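Local atomic coordinates of DyP2 (Amycolatopsis sp. ATCC 39116, PDB entry 4G2C), a protein that probably uses hydrogen peroxide at a haem iron to oxidise dyes and other aromatic compounds, as a multifunctional dye peroxidase from a lignin-reactive bacterium. Residues L67-L72 with D165-L170; P258-P263 with M484-F489; F334-D339 with H350-N355. All coordinates share one frame; numbering follows the deposited sequence.

Contact 1: residues L67-L72 with D165-L170; sequences LTVLFL and DAVLLL
Leu72 packs on Ala166 and Leu168 across an antiparallel strand pair. Its CB faces Ala166 CB at 4.0 Å, CG lies 4.0 Å from Ala166 O, and at the tip CD1 meets Leu168 CD1 at 3.4 Å, a close methyl-methyl contact between roughly perpendicular side chains. Leu72 CG stands anti to its own carbonyl carbon (chi1 -52°), carrying CD1 to Leu168. Leu70 and Leu168 meet on the same face through their CB atoms. On the other face Phe71 runs alongside Val167, its CE1 3.6 Å from Val167 CG2, and Val69 CG1 reaches the same methyl. Replacing Phe71 by an alanine would probably leave Val167 CG2 without its aromatic neighbour and open a gap beside Phe273 and Tyr160, whose rings also meet it. Leu70 N donates to Leu168 O at 2.9 Å, and Leu168 N bonds Leu70 O. Asp165 and Ala166 both stand opposite Leu72, a classic beta bulge, Asp165 N donating to Leu72 O (2.9 Å); the Asp165 carboxylate bonds His122 and Phe74 N. The pair lies inside the antiparallel sheet of the DyP alpha+beta barrel domain, between strands 114-119 and 193-205, with helix 175-188 on the Leu70 face and strand 402-409 on the other.

Contact 2: residues P258-P263 with M484-F489; sequences PAAPDP and MPSLAF
The ring of Phe489 takes the carbonyl oxygen of Ala259 at its edge, in the plane of the ring, with Ala259 O 3.6 Å from Phe489 CD1. The methyl of the same alanine comes in obliquely: Ala259 CB points toward the helix segment and stops 3.5 Å from Phe489 CE1. One alanine thus meets the CD1-CE1 side of the ring with both its methyl and its carbonyl oxygen. The ring gets there because Phe489 CG stands anti to the backbone N (chi1 166°), which carries it along the loop to Ala259. Next in the loop, Ala260 CB lies 3.7 Å from Ser486 OG and 4.3 Å from Phe489 CB. Pro261 continues the line with the edge of its ring, setting CD 4.0 Å from Ala488 CB. No hydrogen bond joins the two segments; the fit is apolar and small. The polar work is done by Ser486, whose OG accepts from Phe489 N at 3.2 Å and is also bonded to Asp257, the residue before Pro258. Strand 474-484 leads into this turn. The arrangement is a serine N-cap: it starts the C-terminal helix 487-491, against whose first turn Ala259-Pro261, from the loop between strands 255-256 and 267-278, packs.

Contact 3: residues F334-D339 with H350-N355; sequences FSYDSD and HIRKTN. With HEM (protoporphyrin IX containing Fe), chain C; ACT (acetate ion), chain H.
Asp339 O is gripped by both terminal nitrogens of Arg352, with NH2 2.9 Å and NH1 3.0 Å away. The two donors reach it from one side of the carbonyl plane, and the oxygen lies in the plane of the guanidinium. NH1 also makes a longer salt bridge to Asp339 OD2 (3.4 Å), the carboxylate being turned steeply, 70° from the guanidinium. That carboxylate has other partners, OD2 with Thr319 and Cys345 N and OD1 with Lys344 N, so both of its oxygens are engaged. From CG to NE the Arg352 chain is extended, sliding past Tyr336 in the opposite direction: CG sits over the centre of the phenol face in a CH-pi contact, and the guanidinium lies flat on the same side chain, centres 4.5 Å apart and planes 23° from parallel. Arg352 thus covers one face of the phenol, whose OH lies 3.4 Å from Ile351 CG1. Phe334 CZ touches CD1 of the same isoleucine. In the plane of the Tyr336 ring, a water hydrogen-bonds to Tyr336 OH (2.7 Å), and also to Asn355 O and the haem propionate oxygen O2D. Asn355 ND2 holds the other oxygen, O1D, of that propionate at 3.0 Å in a nearly straight bond (169°), while its OD1 accepts from the backbone N of Arg357, which also bonds the haem. At the helix start His350 NE2 binds the haem iron at 2.1 Å, while its ND1 is bonded to Asp441. An axial histidine backed by a carboxylate is characteristic of the proximal side of haem peroxidases; here the Tyr336-Asp339 turn packs on the short helix that carries it.

No strand or helix is common to the three contacts, and they meet the solvent differently. Contact 1 is a buried sheet pairing, backbone hydrogen bonds with mostly apolar side chains on both faces, in the DyP alpha+beta barrel domain. Contact 2, farther out, its centre about 24 Å from the centre of the chain, is a small apolar fit between a loop with an exposed proline and a capped helix. Contact 3 lies on the opposite side of the chain's centre from both, its touching residues buried but its turn tip exposed, and depends on charge, stacking and water beside the haem. The nearest atoms of contacts 1 and 2 are about 5 Å apart, without touching; strand 402-409, packed on contact 1, belongs to the sheet whose strand 474-484 leads into contact 2.

Contact 1: residues L67-L72 with D165-L170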
loop_
_atom_site.group_PDB
_atom_site.type_symbol
_atom_site.label_atom_id
_atom_site.label_comp_id
_atom_site.label_asym_id
_atom_site.label_seq_id
_atom_site.Cartn_x
_atom_site.Cartn_y
_atom_site.Cartn_z
ATOM N N LEU A 67 -2.783 -9.275 11.777
ATOM C CA LEU A 67 -1.472 -8.652 11.791
ATOM C C LEU A 67 -1.241 -7.901 13.089
ATOM O O LEU A 67 -2.067 -7.090 13.509
ATOM C CB LEU A 67 -1.334 -7.687 10.610
ATOM C CG LEU A 67 -0.100 -6.787 10.611
ATOM C CD1 LEU A 67 1.154 -7.618 10.369
ATOM C CD2 LEU A 67 -0.244 -5.705 9.555
ATOM N N THR A 68 -0.109 -8.186 13.719
ATOM C CA THR A 68 0.352 -7.418 14.868
ATOM C C THR A 68 1.553 -6.585 14.442
ATOM O O THR A 68 2.477 -7.115 13.838
ATOM C CB THR A 68 0.750 -8.353 16.045
ATOM O OG1 THR A 68 -0.421 -8.695 16.799
ATOM C CG2 THR A 68 1.765 -7.672 16.967
ATOM N N VAL A 69 1.515 -5.281 14.722
ATOM C CA VAL A 69 2.613 -4.365 14.406
ATOM C C VAL A 69 3.237 -3.877 15.705
ATOM O O VAL A 69 2.525 -3.396 16.586
ATOM C CB VAL A 69 2.120 -3.109 13.653
ATOM C CG1 VAL A 69 3.289 -2.247 13.243
ATOM C CG2 VAL A 69 1.266 -3.483 12.434
ATOM N N LEU A 70 4.559 -3.986 15.816
ATOM C CA LEU A 70 5.277 -3.590 17.025
ATOM C C LEU A 70 6.373 -2.593 16.685
ATOM O O LEU A 70 7.273 -2.899 15.910
ATOM C CB LEU A 70 5.884 -4.814 17.709
ATOM C CG LEU A 70 4.933 -5.889 18.257
ATOM C CD1 LEU A 70 5.737 -7.053 18.823
ATOM C CD2 LEU A 70 3.989 -5.318 19.321
ATOM N N PHE A 71 6.281 -1.391 17.241
ATOM C CA PHE A 71 7.335 -0.398 17.089
ATOM C C PHE A 71 8.245 -0.452 18.303
ATOM O O PHE A 71 7.772 -0.479 19.437
ATOM C CB PHE A 71 6.741 0.994 16.916
ATOM C CG PHE A 71 5.771 1.086 15.773
ATOM C CD1 PHE A 71 6.209 0.931 14.460
ATOM C CD2 PHE A 71 4.427 1.307 16.005
ATOM C CE1 PHE A 71 5.323 1.006 13.402
ATOM C CE2 PHE A 71 3.531 1.369 14.951
ATOM C CZ PHE A 71 3.977 1.221 13.646
ATOM N N LEU A 72 9.549 -0.491 18.063
ATOM C CA LEU A 72 10.515 -0.734 19.132
ATOM C C LEU A 72 11.421 0.468 19.358
ATOM O O LEU A 72 11.596 1.305 18.460
ATOM C CB LEU A 72 11.372 -1.945 18.787
ATOM C CG LEU A 72 10.643 -3.232 18.394
ATOM C CD1 LEU A 72 11.644 -4.344 18.131
ATOM C CD2 LEU A 72 9.616 -3.655 19.445
ATOM N N ASP A 165 12.933 2.986 16.527
ATOM C CA ASP A 165 14.124 2.364 15.986
ATOM C C ASP A 165 13.799 1.199 15.055
ATOM O O ASP A 165 14.521 0.946 14.087
ATOM C CB ASP A 165 15.048 1.925 17.120
ATOM C CG ASP A 165 15.669 3.114 17.841
ATOM O OD1 ASP A 165 16.210 3.994 17.141
ATOM O OD2 ASP A 165 15.597 3.179 19.093
ATOM N N ALA A 166 12.700 0.508 15.327
ATOM C CA ALA A 166 12.417 -0.704 14.586
ATOM C C ALA A 166 10.928 -1.044 14.505
ATOM O O ALA A 166 10.134 -0.672 15.373
ATOM C CB ALA A 166 13.208 -1.874 15.181
ATOM N N VAL A 167 10.544 -1.763 13.459
ATOM C CA VAL A 167 9.185 -2.282 13.415
ATOM C C VAL A 167 9.201 -3.790 13.253
ATOM O O VAL A 167 10.045 -4.346 12.545
ATOM C CB VAL A 167 8.354 -1.645 12.288
ATOM C CG1 VAL A 167 8.956 -1.991 10.919
ATOM C CG2 VAL A 167 6.909 -2.110 12.382
ATOM N N LEU A 168 8.280 -4.454 13.933
ATOM C CA LEU A 168 8.099 -5.890 13.760
ATOM C C LEU A 168 6.721 -6.119 13.170
ATOM O O LEU A 168 5.738 -5.527 13.632
ATOM C CB LEU A 168 8.196 -6.610 15.100
ATOM C CG LEU A 168 9.597 -6.978 15.563
ATOM C CD1 LEU A 168 10.556 -5.865 15.242
ATOM C CD2 LEU A 168 9.569 -7.257 17.061
ATOM N N LEU A 169 6.652 -6.952 12.138
ATOM C CA LEU A 169 5.377 -7.353 11.569
ATOM C C LEU A 169 5.192 -8.857 11.779
ATOM O O LEU A 169 6.022 -9.662 11.369
ATOM C CB LEU A 169 5.307 -6.988 10.081
ATOM C CG LEU A 169 5.578 -5.508 9.753
ATOM C CD1 LEU A 169 5.719 -5.293 8.241
ATOM C CD2 LEU A 169 4.488 -4.604 10.315
ATOM N N LEU A 170 4.107 -9.217 12.449
ATOM C CA LEU A 170 3.760 -10.604 12.693
ATOM C C LEU A 170 2.405 -10.859 12.055
ATOM O O LEU A 170 1.392 -10.325 12.513
ATOM C CB LEU A 170 3.653 -10.870 14.196
ATOM C CG LEU A 170 4.890 -10.784 15.082
ATOM C CD1 LEU A 170 5.520 -9.380 15.048
ATOM C CD2 LEU A 170 4.491 -11.208 16.504
#

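Contact 2: residues P258-P263 with M484-F489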
loop_
_atom_site.group_PDB
_atom_site.type_symbol
_atom_site.label_atom_id
_atom_site.label_comp_id
_atom_site.label_asym_id
_atom_site.label_seq_id
_atom_site.Cartn_x
_atom_site.Cartn_y
_atom_site.Cartn_z
ATOM N N PRO A 258 23.261 -2.225 2.282
ATOM C CA PRO A 258 24.633 -1.685 2.340
ATOM C C PRO A 258 25.522 -2.252 3.456
ATOM O O PRO A 258 26.736 -2.382 3.258
ATOM C CB PRO A 258 24.423 -0.166 2.493
ATOM C CG PRO A 258 23.012 0.003 2.951
ATOM C CD PRO A 258 22.229 -1.189 2.451
ATOM N N ALA A 259 24.935 -2.584 4.600
ATOM C CA ALA A 259 25.697 -3.118 5.726
ATOM C C ALA A 259 25.804 -4.645 5.713
ATOM O O ALA A 259 26.313 -5.230 6.654
ATOM C CB ALA A 259 25.082 -2.651 7.041
ATOM N N ALA A 260 25.300 -5.284 4.667
ATOM C CA ALA A 260 25.308 -6.740 4.588
ATOM C C ALA A 260 26.682 -7.284 4.207
ATOM O O ALA A 260 27.528 -6.553 3.699
ATOM C CB ALA A 260 24.276 -7.210 3.589
ATOM N N PRO A 261 26.907 -8.584 4.433
ATOM C CA PRO A 261 28.227 -9.132 4.106
ATOM C C PRO A 261 28.542 -9.023 2.614
ATOM O O PRO A 261 29.708 -8.871 2.251
ATOM C CB PRO A 261 28.111 -10.599 4.541
ATOM C CG PRO A 261 26.973 -10.622 5.525
ATOM C CD PRO A 261 26.012 -9.606 5.007
ATOM N N ASP A 262 27.516 -9.078 1.764
ATOM C CA ASP A 262 27.709 -8.967 0.321
ATOM C C ASP A 262 26.500 -8.329 -0.360
ATOM O O ASP A 262 25.534 -9.017 -0.733
ATOM C CB ASP A 262 27.992 -10.340 -0.286
ATOM C CG ASP A 262 28.415 -10.255 -1.741
ATOM O OD1 ASP A 262 28.317 -9.158 -2.334
ATOM O OD2 ASP A 262 28.826 -11.291 -2.302
ATOM N N PRO A 263 26.546 -7.001 -0.519
ATOM C CA PRO A 263 25.460 -6.247 -1.149
ATOM C C PRO A 263 25.206 -6.659 -2.592
ATOM O O PRO A 263 24.204 -6.235 -3.152
ATOM C CB PRO A 263 25.955 -4.797 -1.081
ATOM C CG PRO A 263 26.875 -4.785 0.109
ATOM C CD PRO A 263 27.564 -6.117 0.073
ATOM N N MET A 484 13.650 -2.786 5.386
ATOM C CA MET A 484 13.773 -4.204 5.705
ATOM C C MET A 484 15.091 -4.707 5.126
ATOM O O MET A 484 15.250 -4.807 3.916
ATOM C CB MET A 484 12.613 -5.059 5.176
ATOM C CG MET A 484 11.248 -4.406 5.107
ATOM S SD MET A 484 10.495 -3.719 6.598
ATOM C CE MET A 484 11.346 -2.160 6.713
ATOM N N PRO A 485 16.055 -5.002 5.997
ATOM C CA PRO A 485 17.366 -5.473 5.547
ATOM C C PRO A 485 17.349 -6.946 5.198
ATOM O O PRO A 485 16.368 -7.648 5.447
ATOM C CB PRO A 485 18.256 -5.236 6.769
ATOM C CG PRO A 485 17.320 -5.312 7.918
ATOM C CD PRO A 485 16.020 -4.755 7.450
ATOM N N SER A 486 18.441 -7.407 4.600
ATOM C CA SER A 486 18.568 -8.797 4.211
ATOM C C SER A 486 18.701 -9.677 5.445
ATOM O O SER A 486 19.143 -9.216 6.510
ATOM C CB SER A 486 19.792 -8.970 3.319
ATOM O OG SER A 486 20.968 -8.704 4.064
ATOM N N LEU A 487 18.336 -10.951 5.299
ATOM C CA LEU A 487 18.494 -11.915 6.388
ATOM C C LEU A 487 19.951 -12.090 6.821
ATOM O O LEU A 487 20.227 -12.207 8.006
ATOM C CB LEU A 487 17.881 -13.271 6.026
ATOM C CG LEU A 487 16.372 -13.278 5.758
ATOM C CD1 LEU A 487 15.866 -14.696 5.452
ATOM C CD2 LEU A 487 15.596 -12.642 6.899
ATOM N N ALA A 488 20.869 -12.109 5.857
ATOM C CA ALA A 488 22.293 -12.231 6.149
ATOM C C ALA A 488 22.791 -11.065 7.008
ATOM O O ALA A 488 23.644 -11.244 7.874
ATOM C CB ALA A 488 23.109 -12.348 4.852
ATOM N N PHE A 489 22.254 -9.870 6.778
ATOM C CA PHE A 489 22.612 -8.748 7.638
ATOM C C PHE A 489 22.186 -9.014 9.074
ATOM O O PHE A 489 22.962 -8.821 10.012
ATOM C CB PHE A 489 21.972 -7.442 7.168
ATOM C CG PHE A 489 22.039 -6.354 8.201
ATOM C CD1 PHE A 489 23.208 -5.613 8.378
ATOM C CD2 PHE A 489 20.950 -6.092 9.023
ATOM C CE1 PHE A 489 23.273 -4.621 9.340
ATOM C CE2 PHE A 489 21.009 -5.101 9.984
ATOM C CZ PHE A 489 22.169 -4.369 10.147
#

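Contact 3: residues F334-D339 with H350-N355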
loop_
_atom_site.group_PDB
_atom_site.type_symbol
_atom_site.label_atom_id
_atom_site.label_comp_id
_atom_site.label_asym_id
_atom_site.label_seq_id
_atom_site.Cartn_x
_atom_site.Cartn_y
_atom_site.Cartn_z
ATOM N N PHE A 334 -6.884 -2.862 -18.046
ATOM C CA PHE A 334 -7.418 -1.665 -18.696
ATOM C C PHE A 334 -6.413 -0.519 -18.586
ATOM O O PHE A 334 -5.539 -0.519 -17.711
ATOM C CB PHE A 334 -8.720 -1.215 -18.018
ATOM C CG PHE A 334 -8.545 -0.848 -16.567
ATOM C CD1 PHE A 334 -8.117 0.434 -16.202
ATOM C CD2 PHE A 334 -8.753 -1.795 -15.572
ATOM C CE1 PHE A 334 -7.931 0.777 -14.867
ATOM C CE2 PHE A 334 -8.557 -1.470 -14.223
ATOM C CZ PHE A 334 -8.153 -0.179 -13.866
ATOM N N SER A 335 -6.553 0.452 -19.481
ATOM C CA SER A 335 -5.826 1.709 -19.420
ATOM C C SER A 335 -6.873 2.778 -19.646
ATOM O O SER A 335 -8.048 2.472 -19.809
ATOM C CB SER A 335 -4.761 1.796 -20.527
ATOM O OG SER A 335 -5.353 2.020 -21.801
ATOM N N TYR A 336 -6.448 4.036 -19.677
ATOM C CA TYR A 336 -7.367 5.140 -19.912
ATOM C C TYR A 336 -7.269 5.708 -21.338
ATOM O O TYR A 336 -7.684 6.842 -21.586
ATOM C CB TYR A 336 -7.104 6.244 -18.890
ATOM C CG TYR A 336 -7.238 5.746 -17.487
ATOM C CD1 TYR A 336 -8.493 5.543 -16.924
ATOM C CD2 TYR A 336 -6.113 5.462 -16.723
ATOM C CE1 TYR A 336 -8.626 5.062 -15.635
ATOM C CE2 TYR A 336 -6.234 4.988 -15.436
ATOM C CZ TYR A 336 -7.497 4.790 -14.898
ATOM O OH TYR A 336 -7.624 4.325 -13.616
ATOM N N ASP A 337 -6.716 4.917 -22.257
ATOM C CA ASP A 337 -6.458 5.381 -23.619
ATOM C C ASP A 337 -7.743 5.602 -24.421
ATOM O O ASP A 337 -7.728 6.300 -25.425
ATOM C CB ASP A 337 -5.509 4.417 -24.353
ATOM C CG ASP A 337 -4.066 4.538 -23.879
ATOM O OD1 ASP A 337 -3.757 5.485 -23.120
ATOM O OD2 ASP A 337 -3.239 3.687 -24.258
ATOM N N SER A 338 -8.843 4.992 -23.983
ATOM C CA SER A 338 -10.166 5.269 -24.544
ATOM C C SER A 338 -11.001 6.125 -23.613
ATOM O O SER A 338 -12.235 6.079 -23.670
ATOM C CB SER A 338 -10.932 3.976 -24.819
ATOM O OG SER A 338 -10.333 3.233 -25.859
ATOM N N ASP A 339 -10.329 6.915 -22.777
ATOM C CA ASP A 339 -10.982 7.720 -21.742
ATOM C C ASP A 339 -10.130 8.983 -21.509
ATOM O O ASP A 339 -10.045 9.507 -20.401
ATOM C CB ASP A 339 -11.079 6.885 -20.456
ATOM C CG ASP A 339 -12.061 7.454 -19.424
ATOM O OD1 ASP A 339 -12.743 8.470 -19.679
ATOM O OD2 ASP A 339 -12.169 6.843 -18.338
ATOM N N HIS A 350 -9.322 8.364 -7.487
ATOM C CA HIS A 350 -8.140 7.939 -6.720
ATOM C C HIS A 350 -7.112 7.107 -7.516
ATOM O O HIS A 350 -5.914 7.421 -7.525
ATOM C CB HIS A 350 -8.590 7.182 -5.467
ATOM C CG HIS A 350 -7.470 6.585 -4.655
ATOM N ND1 HIS A 350 -6.432 7.329 -4.131
ATOM C CD2 HIS A 350 -7.268 5.312 -4.233
ATOM C CE1 HIS A 350 -5.619 6.536 -3.454
ATOM N NE2 HIS A 350 -6.114 5.310 -3.488
ATOM N N ILE A 351 -7.577 6.044 -8.166
ATOM C CA ILE A 351 -6.655 5.160 -8.874
ATOM C C ILE A 351 -6.053 5.813 -10.122
ATOM O O ILE A 351 -4.961 5.432 -10.558
ATOM C CB ILE A 351 -7.308 3.786 -9.236
ATOM C CG1 ILE A 351 -8.415 3.941 -10.295
ATOM C CG2 ILE A 351 -7.835 3.095 -7.976
ATOM C CD1 ILE A 351 -8.936 2.584 -10.838
ATOM N N ARG A 352 -6.754 6.799 -10.687
ATOM C CA ARG A 352 -6.276 7.479 -11.890
ATOM C C ARG A 352 -5.224 8.523 -11.506
ATOM O O ARG A 352 -4.215 8.670 -12.194
ATOM C CB ARG A 352 -7.436 8.112 -12.685
ATOM C CG ARG A 352 -7.019 8.615 -14.085
ATOM C CD ARG A 352 -8.205 9.051 -14.988
ATOM N NE ARG A 352 -7.739 9.510 -16.297
ATOM C CZ ARG A 352 -8.446 9.463 -17.427
ATOM N NH1 ARG A 352 -9.684 8.983 -17.434
ATOM N NH2 ARG A 352 -7.903 9.898 -18.559
ATOM N N LYS A 353 -5.469 9.230 -10.402
ATOM C CA LYS A 353 -4.486 10.118 -9.783
ATOM C C LYS A 353 -3.200 9.332 -9.460
ATOM O O LYS A 353 -2.096 9.791 -9.743
ATOM C CB LYS A 353 -5.030 10.731 -8.479
ATOM C CG LYS A 353 -6.102 11.835 -8.599
ATOM C CD LYS A 353 -5.571 13.189 -9.156
ATOM C CE LYS A 353 -4.813 13.983 -8.112
ATOM N NZ LYS A 353 -4.408 15.351 -8.535
ATOM N N THR A 354 -3.353 8.145 -8.880
ATOM C CA THR A 354 -2.208 7.420 -8.337
ATOM C C THR A 354 -1.578 6.436 -9.332
ATOM O O THR A 354 -0.489 5.914 -9.104
ATOM C CB THR A 354 -2.576 6.707 -7.037
ATOM O OG1 THR A 354 -3.563 5.705 -7.303
ATOM C CG2 THR A 354 -3.141 7.717 -6.042
ATOM N N ASN A 355 -2.279 6.184 -10.425
ATOM C CA ASN A 355 -1.719 5.452 -11.552
ATOM C C ASN A 355 -2.494 5.783 -12.815
ATOM O O ASN A 355 -3.462 5.096 -13.165
ATOM C CB ASN A 355 -1.716 3.941 -11.311
ATOM C CG ASN A 355 -1.157 3.169 -12.496
ATOM O OD1 ASN A 355 -0.674 3.771 -13.460
ATOM N ND2 ASN A 355 -1.208 1.832 -12.428
HETATM C CHA HEM C . -5.731 1.509 -5.359
HETATM C CHB HEM C . -8.249 2.878 -1.433
HETATM C CHC HEM C . -4.313 5.051 0.407
HETATM C CHD HEM C . -2.066 4.369 -3.825
HETATM C C1A HEM C . -6.752 1.673 -4.454
HETATM C C2A HEM C . -8.086 1.125 -4.588
HETATM C C3A HEM C . -8.771 1.502 -3.501
HETATM C C4A HEM C . -7.902 2.293 -2.647
HETATM C CMA HEM C . -10.238 1.164 -3.187
HETATM C CAA HEM C . -8.583 0.263 -5.782
HETATM C CBA HEM C . -8.197 -1.201 -5.547
HETATM C CGA HEM C . -6.797 -1.503 -6.029
HETATM O O1A HEM C . -6.470 -1.236 -7.199
HETATM O O2A HEM C . -5.979 -2.023 -5.241
HETATM C C1B HEM C . -7.426 3.597 -0.578
HETATM C C2B HEM C . -7.767 4.162 0.726
HETATM C C3B HEM C . -6.663 4.758 1.220
HETATM C C4B HEM C . -5.593 4.579 0.269
HETATM C CMB HEM C . -9.167 4.095 1.387
HETATM C CAB HEM C . -6.465 5.490 2.565
HETATM C CBB HEM C . -7.292 5.279 3.591
HETATM C C1C HEM C . -3.390 5.123 -0.613
HETATM C C2C HEM C . -2.151 5.884 -0.588
HETATM C C3C HEM C . -1.526 5.674 -1.759
HETATM C C4C HEM C . -2.352 4.786 -2.552
HETATM C CMC HEM C . -1.634 6.743 0.601
HETATM C CAC HEM C . -0.189 6.291 -2.237
HETATM C CBC HEM C . 0.298 7.415 -1.689
HETATM C C1D HEM C . -2.809 3.500 -4.597
HETATM C C2D HEM C . -2.343 2.917 -5.828
HETATM C C3D HEM C . -3.487 2.020 -6.276
HETATM C C4D HEM C . -4.524 2.158 -5.303
HETATM C CMD HEM C . -0.984 3.146 -6.510
HETATM C CAD HEM C . -3.567 1.171 -7.529
HETATM C CBD HEM C . -3.829 2.169 -8.638
HETATM C CGD HEM C . -3.759 1.354 -9.899
HETATM O O1D HEM C . -2.700 0.710 -10.122
HETATM O O2D HEM C . -4.782 1.326 -10.634
HETATM N NA HEM C . -6.670 2.364 -3.268
HETATM N NB HEM C . -6.092 3.874 -0.809
HETATM N NC HEM C . -3.481 4.466 -1.830
HETATM N ND HEM C . -4.089 3.028 -4.329
HETATM FE FE HEM C . -5.208 3.592 -2.594
HETATM C C ACT H . -3.145 0.087 -25.081
HETATM O O ACT H . -3.305 0.763 -26.131
HETATM O OXT ACT H . -3.695 0.525 -24.035
HETATM C CH3 ACT H . -2.338 -1.181 -25.079
HETATM O O HOH W 1 -5.324 3.293 -12.591
#